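Transcriptional repressor, TetR family (Thermus thermophilus, PDB 3ANP) binds dodecyl-CoA in its ligand domain and probably acts as a DNA-binding transcriptional repressor that controls fatty acid degradation. Local coordinates at residues 97-111 and 162-174. Numbering follows the deposited sequence.
With DCC (dodecyl-coa), chain E.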
loop_
_atom_site.group_PDB
_atom_site.type_symbol
_atom_site.label_atom_id
_atom_site.label_comp_id
_atom_site.label_asym_id
_atom_site.label_seq_id
_atom_site.Cartn_x
_atom_site.Cartn_y
_atom_site.Cartn_z
ATOM N N THR A 97 -13.100 0.968 10.062
ATOM C CA THR A 97 -11.878 1.759 9.958
ATOM C C THR A 97 -12.162 3.216 10.277
ATOM O O THR A 97 -11.368 3.882 10.938
ATOM C CB THR A 97 -11.258 1.656 8.538
ATOM O OG1 THR A 97 -10.877 0.298 8.293
ATOM C CG2 THR A 97 -10.024 2.547 8.426
ATOM N N ALA A 98 -13.302 3.712 9.807
ATOM C CA ALA A 98 -13.675 5.097 10.061
ATOM C C ALA A 98 -13.968 5.308 11.548
ATOM O O ALA A 98 -13.604 6.332 12.124
ATOM C CB ALA A 98 -14.904 5.463 9.239
ATOM N N ARG A 99 -14.631 4.342 12.166
ATOM C CA ARG A 99 -14.961 4.459 13.588
ATOM C C ARG A 99 -13.695 4.535 14.447
ATOM O O ARG A 99 -13.622 5.316 15.397
ATOM C CB ARG A 99 -15.786 3.251 14.072
ATOM C CG ARG A 99 -17.234 3.190 13.581
ATOM C CD ARG A 99 -18.090 2.242 14.449
ATOM N NE ARG A 99 -17.687 0.838 14.324
ATOM C CZ ARG A 99 -18.009 0.059 13.297
ATOM N NH1 ARG A 99 -17.597 -1.207 13.250
ATOM N NH2 ARG A 99 -18.762 0.542 12.321
ATOM N N GLU A 100 -12.703 3.720 14.101
ATOM C CA GLU A 100 -11.466 3.634 14.874
ATOM C C GLU A 100 -10.252 4.287 14.224
ATOM O O GLU A 100 -9.117 3.939 14.539
ATOM C CB GLU A 100 -11.167 2.156 15.156
ATOM C CG GLU A 100 -12.238 1.476 16.022
ATOM C CD GLU A 100 -12.223 1.990 17.451
ATOM O OE1 GLU A 100 -12.082 3.214 17.650
ATOM O OE2 GLU A 100 -12.358 1.179 18.384
ATOM N N LYS A 101 -10.499 5.248 13.348
ATOM C CA LYS A 101 -9.441 5.948 12.632
ATOM C C LYS A 101 -8.211 6.392 13.445
ATOM O O LYS A 101 -7.077 6.119 13.054
ATOM C CB LYS A 101 -10.039 7.168 11.926
ATOM C CG LYS A 101 -9.025 8.031 11.208
ATOM C CD LYS A 101 -9.705 9.219 10.549
ATOM C CE LYS A 101 -8.693 10.190 9.979
ATOM N NZ LYS A 101 -7.840 10.773 11.048
ATOM N N ASP A 102 -8.430 7.090 14.555
ATOM C CA ASP A 102 -7.316 7.585 15.371
ATOM C C ASP A 102 -6.429 6.487 15.976
ATOM O O ASP A 102 -5.238 6.710 16.208
ATOM C CB ASP A 102 -7.833 8.500 16.484
ATOM C CG ASP A 102 -8.533 9.745 15.947
ATOM O OD1 ASP A 102 -8.134 10.265 14.876
ATOM O OD2 ASP A 102 -9.477 10.215 16.617
ATOM N N LEU A 103 -7.005 5.319 16.256
ATOM C CA LEU A 103 -6.234 4.204 16.805
ATOM C C LEU A 103 -5.597 3.387 15.681
ATOM O O LEU A 103 -4.468 2.925 15.801
ATOM C CB LEU A 103 -7.124 3.258 17.621
ATOM C CG LEU A 103 -7.794 3.821 18.872
ATOM C CD1 LEU A 103 -8.815 2.817 19.404
ATOM C CD2 LEU A 103 -6.744 4.118 19.916
ATOM N N LEU A 104 -6.329 3.189 14.592
ATOM C CA LEU A 104 -5.800 2.390 13.500
ATOM C C LEU A 104 -4.705 3.068 12.685
ATOM O O LEU A 104 -3.838 2.389 12.128
ATOM C CB LEU A 104 -6.928 1.960 12.558
ATOM C CG LEU A 104 -8.040 1.113 13.178
ATOM C CD1 LEU A 104 -9.066 0.773 12.114
ATOM C CD2 LEU A 104 -7.450 -0.154 13.779
ATOM N N LEU A 105 -4.716 4.396 12.605
ATOM C CA LEU A 105 -3.678 5.047 11.787
ATOM C C LEU A 105 -2.250 4.709 12.269
ATOM O O LEU A 105 -1.439 4.218 11.487
ATOM C CB LEU A 105 -3.897 6.559 11.730
ATOM C CG LEU A 105 -2.955 7.366 10.824
ATOM C CD1 LEU A 105 -2.978 6.791 9.422
ATOM C CD2 LEU A 105 -3.387 8.827 10.805
ATOM N N PRO A 106 -1.928 4.949 13.557
ATOM C CA PRO A 106 -0.559 4.606 13.967
ATOM C C PRO A 106 -0.285 3.116 13.827
ATOM O O PRO A 106 0.860 2.686 13.668
ATOM C CB PRO A 106 -0.485 5.098 15.417
ATOM C CG PRO A 106 -1.934 5.152 15.856
ATOM C CD PRO A 106 -2.630 5.673 14.631
HETATM N N MSE A 107 -1.344 2.321 13.882
HETATM C CA MSE A 107 -1.195 0.892 13.720
HETATM C C MSE A 107 -0.786 0.585 12.271
HETATM O O MSE A 107 0.107 -0.231 12.034
HETATM C CB MSE A 107 -2.507 0.176 14.075
HETATM C CG MSE A 107 -2.349 -1.327 14.123
HETATM SE SE MSE A 107 -4.018 -2.290 14.150
HETATM C CE MSE A 107 -4.537 -1.994 12.321
ATOM N N PHE A 108 -1.428 1.246 11.305
ATOM C CA PHE A 108 -1.112 1.030 9.889
ATOM C C PHE A 108 0.354 1.367 9.573
ATOM O O PHE A 108 0.985 0.693 8.764
ATOM C CB PHE A 108 -2.009 1.880 8.967
ATOM C CG PHE A 108 -3.469 1.471 8.952
ATOM C CD1 PHE A 108 -3.857 0.135 9.125
ATOM C CD2 PHE A 108 -4.459 2.429 8.704
ATOM C CE1 PHE A 108 -5.208 -0.246 9.049
ATOM C CE2 PHE A 108 -5.812 2.060 8.626
ATOM C CZ PHE A 108 -6.184 0.723 8.798
ATOM N N TYR A 109 0.895 2.411 10.191
ATOM C CA TYR A 109 2.292 2.768 9.922
ATOM C C TYR A 109 3.255 1.671 10.364
ATOM O O TYR A 109 4.340 1.532 9.809
ATOM C CB TYR A 109 2.665 4.089 10.611
ATOM C CG TYR A 109 2.156 5.291 9.869
ATOM C CD1 TYR A 109 2.595 5.572 8.569
ATOM C CD2 TYR A 109 1.214 6.136 10.445
ATOM C CE1 TYR A 109 2.097 6.671 7.867
ATOM C CE2 TYR A 109 0.715 7.228 9.755
ATOM C CZ TYR A 109 1.158 7.493 8.469
ATOM O OH TYR A 109 0.664 8.599 7.806
ATOM N N GLU A 110 2.850 0.888 11.356
ATOM C CA GLU A 110 3.694 -0.192 11.859
ATOM C C GLU A 110 3.945 -1.243 10.771
ATOM O O GLU A 110 4.970 -1.906 10.774
ATOM C CB GLU A 110 3.047 -0.807 13.104
ATOM C CG GLU A 110 3.891 -1.790 13.874
ATOM C CD GLU A 110 5.195 -1.216 14.443
ATOM O OE1 GLU A 110 5.367 0.017 14.517
ATOM O OE2 GLU A 110 6.041 -2.031 14.840
ATOM N N LEU A 111 3.019 -1.385 9.826
ATOM C CA LEU A 111 3.208 -2.329 8.730
ATOM C C LEU A 111 4.288 -1.796 7.779
ATOM O O LEU A 111 4.748 -2.507 6.895
ATOM C CB LEU A 111 1.890 -2.532 7.964
ATOM C CG LEU A 111 0.894 -3.387 8.744
ATOM C CD1 LEU A 111 -0.536 -3.041 8.380
ATOM C CD2 LEU A 111 1.206 -4.859 8.461
ATOM N N TYR A 162 -6.545 -2.685 0.339
ATOM C CA TYR A 162 -7.354 -2.169 1.454
ATOM C C TYR A 162 -6.432 -1.327 2.332
ATOM O O TYR A 162 -6.771 -0.206 2.739
ATOM C CB TYR A 162 -7.935 -3.310 2.326
ATOM C CG TYR A 162 -8.235 -2.826 3.740
ATOM C CD1 TYR A 162 -9.305 -1.958 3.995
ATOM C CD2 TYR A 162 -7.380 -3.136 4.796
ATOM C CE1 TYR A 162 -9.501 -1.403 5.279
ATOM C CE2 TYR A 162 -7.567 -2.587 6.076
ATOM C CZ TYR A 162 -8.623 -1.720 6.308
ATOM O OH TYR A 162 -8.768 -1.145 7.555
ATOM N N PHE A 163 -5.261 -1.883 2.630
ATOM C CA PHE A 163 -4.289 -1.187 3.467
ATOM C C PHE A 163 -3.905 0.198 2.947
ATOM O O PHE A 163 -3.982 1.179 3.690
ATOM C CB PHE A 163 -3.018 -2.031 3.630
ATOM C CG PHE A 163 -1.880 -1.279 4.262
ATOM C CD1 PHE A 163 -1.868 -1.008 5.623
ATOM C CD2 PHE A 163 -0.848 -0.784 3.480
ATOM C CE1 PHE A 163 -0.839 -0.245 6.189
ATOM C CE2 PHE A 163 0.172 -0.027 4.042
ATOM C CZ PHE A 163 0.173 0.241 5.390
ATOM N N LEU A 164 -3.487 0.290 1.684
ATOM C CA LEU A 164 -3.072 1.585 1.145
ATOM C C LEU A 164 -4.241 2.561 1.082
ATOM O O LEU A 164 -4.076 3.747 1.382
ATOM C CB LEU A 164 -2.451 1.436 -0.243
ATOM C CG LEU A 164 -1.784 2.690 -0.835
ATOM C CD1 LEU A 164 -0.656 3.191 0.073
ATOM C CD2 LEU A 164 -1.218 2.340 -2.203
ATOM N N SER A 165 -5.421 2.076 0.698
ATOM C CA SER A 165 -6.597 2.955 0.637
ATOM C C SER A 165 -6.990 3.485 2.017
ATOM O O SER A 165 -7.312 4.666 2.171
ATOM C CB SER A 165 -7.798 2.221 0.025
ATOM O OG SER A 165 -7.616 1.999 -1.367
ATOM N N ALA A 166 -6.975 2.602 3.012
ATOM C CA ALA A 166 -7.357 2.959 4.376
ATOM C C ALA A 166 -6.361 3.924 5.005
ATOM O O ALA A 166 -6.738 4.888 5.683
ATOM C CB ALA A 166 -7.471 1.694 5.231
ATOM N N LEU A 167 -5.083 3.661 4.771
ATOM C CA LEU A 167 -4.028 4.508 5.297
ATOM C C LEU A 167 -4.104 5.912 4.694
ATOM O O LEU A 167 -4.050 6.905 5.417
ATOM C CB LEU A 167 -2.659 3.878 5.001
ATOM C CG LEU A 167 -1.423 4.719 5.328
ATOM C CD1 LEU A 167 -1.566 5.324 6.709
ATOM C CD2 LEU A 167 -0.174 3.827 5.247
ATOM N N ARG A 168 -4.234 6.001 3.373
ATOM C CA ARG A 168 -4.304 7.303 2.732
ATOM C C ARG A 168 -5.585 8.028 3.121
ATOM O O ARG A 168 -5.587 9.244 3.307
ATOM C CB ARG A 168 -4.190 7.158 1.216
ATOM C CG ARG A 168 -2.768 6.734 0.806
ATOM C CD ARG A 168 -2.676 6.263 -0.634
ATOM N NE ARG A 168 -2.771 7.360 -1.591
ATOM C CZ ARG A 168 -2.663 7.207 -2.909
ATOM N NH1 ARG A 168 -2.456 6.000 -3.429
ATOM N NH2 ARG A 168 -2.764 8.267 -3.709
ATOM N N TRP A 169 -6.664 7.272 3.270
ATOM C CA TRP A 169 -7.932 7.862 3.667
ATOM C C TRP A 169 -7.790 8.500 5.043
ATOM O O TRP A 169 -8.141 9.666 5.240
ATOM C CB TRP A 169 -9.022 6.795 3.731
ATOM C CG TRP A 169 -10.342 7.321 4.259
ATOM C CD1 TRP A 169 -11.322 7.960 3.540
ATOM C CD2 TRP A 169 -10.795 7.295 5.614
ATOM N NE1 TRP A 169 -12.355 8.336 4.368
ATOM C CE2 TRP A 169 -12.062 7.942 5.646
ATOM C CE3 TRP A 169 -10.259 6.795 6.808
ATOM C CZ2 TRP A 169 -12.800 8.103 6.831
ATOM C CZ3 TRP A 169 -11.001 6.958 7.999
ATOM C CH2 TRP A 169 -12.259 7.610 7.992
ATOM N N ALA A 170 -7.273 7.721 5.991
ATOM C CA ALA A 170 -7.115 8.177 7.369
ATOM C C ALA A 170 -6.087 9.276 7.547
ATOM O O ALA A 170 -6.288 10.194 8.341
ATOM C CB ALA A 170 -6.770 6.974 8.287
ATOM N N ALA A 171 -4.991 9.198 6.804
ATOM C CA ALA A 171 -3.935 10.190 6.932
ATOM C C ALA A 171 -4.103 11.467 6.113
ATOM O O ALA A 171 -3.637 12.534 6.521
ATOM C CB ALA A 171 -2.596 9.552 6.581
ATOM N N TYR A 172 -4.766 11.369 4.970
ATOM C CA TYR A 172 -4.884 12.533 4.093
ATOM C C TYR A 172 -6.266 12.985 3.645
ATOM O O TYR A 172 -6.467 14.169 3.420
ATOM C CB TYR A 172 -4.061 12.293 2.821
ATOM C CG TYR A 172 -2.689 11.710 3.072
ATOM C CD1 TYR A 172 -1.762 12.384 3.872
ATOM C CD2 TYR A 172 -2.318 10.490 2.512
ATOM C CE1 TYR A 172 -0.499 11.859 4.107
ATOM C CE2 TYR A 172 -1.053 9.948 2.738
ATOM C CZ TYR A 172 -0.148 10.642 3.541
ATOM O OH TYR A 172 1.097 10.121 3.784
ATOM N N THR A 173 -7.209 12.060 3.485
ATOM C CA THR A 173 -8.530 12.432 2.979
ATOM C C THR A 173 -9.675 11.796 3.739
ATOM O O THR A 173 -10.510 11.104 3.152
ATOM C CB THR A 173 -8.675 12.016 1.501
ATOM O OG1 THR A 173 -8.610 10.589 1.400
ATOM C CG2 THR A 173 -7.570 12.617 0.657
ATOM N N PRO A 174 -9.757 12.040 5.050
ATOM C CA PRO A 174 -10.838 11.439 5.832
ATOM C C PRO A 174 -12.245 11.890 5.451
ATOM O O PRO A 174 -13.228 11.251 5.836
ATOM C CB PRO A 174 -10.466 11.800 7.265
ATOM C CG PRO A 174 -9.770 13.122 7.109
ATOM C CD PRO A 174 -8.917 12.924 5.883
HETATM C C2 DCC E . 8.181 -21.761 3.969
HETATM C C4 DCC E . 6.498 -20.899 2.639
HETATM C C5 DCC E . 5.556 -21.304 3.572
HETATM C C6 DCC E . 5.996 -21.953 4.720
HETATM C C8 DCC E . 4.539 -20.340 1.943
HETATM C C10 DCC E . -7.444 -5.000 9.910
HETATM C C11 DCC E . -7.922 -4.160 11.096
HETATM C C12 DCC E . -9.269 -4.664 11.617
HETATM N N9 DCC E . 5.837 -20.309 1.647
HETATM N N7 DCC E . 4.361 -20.947 3.114
HETATM N N3 DCC E . 7.796 -21.142 2.867
HETATM N N1 DCC E . 7.311 -22.162 4.881
HETATM N N6 DCC E . 5.128 -22.358 5.642
HETATM C "C1'" DCC E . 6.436 -19.731 0.423
HETATM C "C2'" DCC E . 5.483 -18.748 -0.252
HETATM O "O2'" DCC E . 4.437 -19.466 -0.912
HETATM C "C3'" DCC E . 6.458 -18.195 -1.289
HETATM O "O3'" DCC E . 6.591 -19.114 -2.377
HETATM C "C4'" DCC E . 7.770 -18.134 -0.504
HETATM O "O4'" DCC E . 7.541 -18.863 0.716
HETATM C "C5'" DCC E . 8.088 -16.669 -0.201
HETATM O "O5'" DCC E . 6.993 -16.052 0.480
HETATM P P1 DCC E . 6.867 -14.448 0.545
HETATM O O11 DCC E . 7.129 -13.869 -0.791
HETATM O O12 DCC E . 5.594 -14.117 1.224
HETATM O O6 DCC E . 8.085 -14.014 1.504
HETATM P P2 DCC E . 7.914 -13.963 3.103
HETATM O O21 DCC E . 9.332 -14.223 3.444
HETATM O O22 DCC E . 6.812 -14.942 3.221
HETATM O O7 DCC E . 7.536 -12.397 3.109
HETATM C CPA DCC E . 6.180 -11.946 3.072
HETATM C CPB DCC E . 5.962 -10.876 4.146
HETATM C CP8 DCC E . 7.115 -9.869 4.096
HETATM C CP7 DCC E . 5.906 -11.542 5.523
HETATM C CP9 DCC E . 4.640 -10.155 3.877
HETATM O OP3 DCC E . 7.108 -9.160 2.854
HETATM C CP6 DCC E . 7.005 -8.883 5.262
HETATM O OP2 DCC E . 7.482 -9.158 6.361
HETATM N NP2 DCC E . 6.363 -7.748 4.997
HETATM C CP5 DCC E . 6.182 -6.707 6.021
HETATM C CP4 DCC E . 4.910 -5.907 5.732
HETATM C CP3 DCC E . 4.991 -5.218 4.368
HETATM O OP1 DCC E . 5.311 -5.848 3.362
HETATM N NP1 DCC E . 4.685 -3.922 4.364
HETATM C CP2 DCC E . 4.729 -3.127 3.128
HETATM C CP1 DCC E . 3.546 -3.491 2.227
HETATM S S DCC E . 1.933 -2.941 2.895
HETATM P P3 DCC E . 6.650 -18.543 -3.881
HETATM O O31 DCC E . 5.342 -18.634 -4.569
HETATM O O32 DCC E . 7.181 -17.027 -3.771
HETATM O O33 DCC E . 7.802 -19.389 -4.620
HETATM C CA1 DCC E . 1.377 -4.355 3.766
HETATM C CA2 DCC E . -0.100 -4.450 4.156
HETATM O OA1 DCC E . 2.162 -5.255 4.065
HETATM C CA3 DCC E . -0.482 -5.889 4.507
HETATM C CA4 DCC E . -1.975 -6.031 4.814
HETATM C CA5 DCC E . -2.407 -5.200 6.024
HETATM C CA6 DCC E . -3.841 -5.561 6.421
HETATM C CA7 DCC E . -4.273 -4.812 7.683
HETATM C CA8 DCC E . -5.655 -5.274 8.148
HETATM C CA9 DCC E . -6.114 -4.470 9.368
#
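Phe-108 sits as a knob in a hole formed by Tyr-162, Phe-163, Ala-166 and Leu-167, packing helix 101-110 against the end of helix 151-172 in the all-helical ligand-binding domain of a TetR-family repressor. The axes of helices 101-110 and 162-172 come within 9.8 Å and cross at -125°. From CB, which meets Phe-163 CE1 and Leu-167 CD1, the Phe-108 side chain runs with CG anti to its carbonyl carbon (chi1 -68°). CG and CD1 lie against the edge of Phe-163, CD2 is 4.0 Å from Leu-167 CA, CE2 reaches Ala-166 CB at 3.8 Å, CE1 comes near Tyr-162 OH, and CZ at the far end meets that same Tyr-162 OH at 3.4 Å. Phe-163 turns its edge to the face of this ring in an offset edge-to-face pair, planes at 89°, while its own face lies against the start of the acyl chain of dodecyl-CoA and its CD2 touches the thioester sulfur. With an alanine at Phe-163, the Phe-108 ring would probably lose its edge-on partner and a gap would open beside the thioester. Leu-111 CD1 packs against Phe-163 CE1, and Leu-111 O accepts a hydrogen bond from NP1 of the ligand at 2.9 Å. Farther along, Leu-167 CD1 lies over one face of the Tyr-109 ring in a CH-pi contact, and Trp-169, its indole N bonded to Arg-176 O, packs against Ala-98 and the aliphatic chain of Lys-101. Tyr-162 OH donates to Thr-97 OG1 at 2.7 Å, the threonine oxygen lying at the edge of the tyrosine ring, in its plane, and also hydrogen-bonded to Leu-93 O.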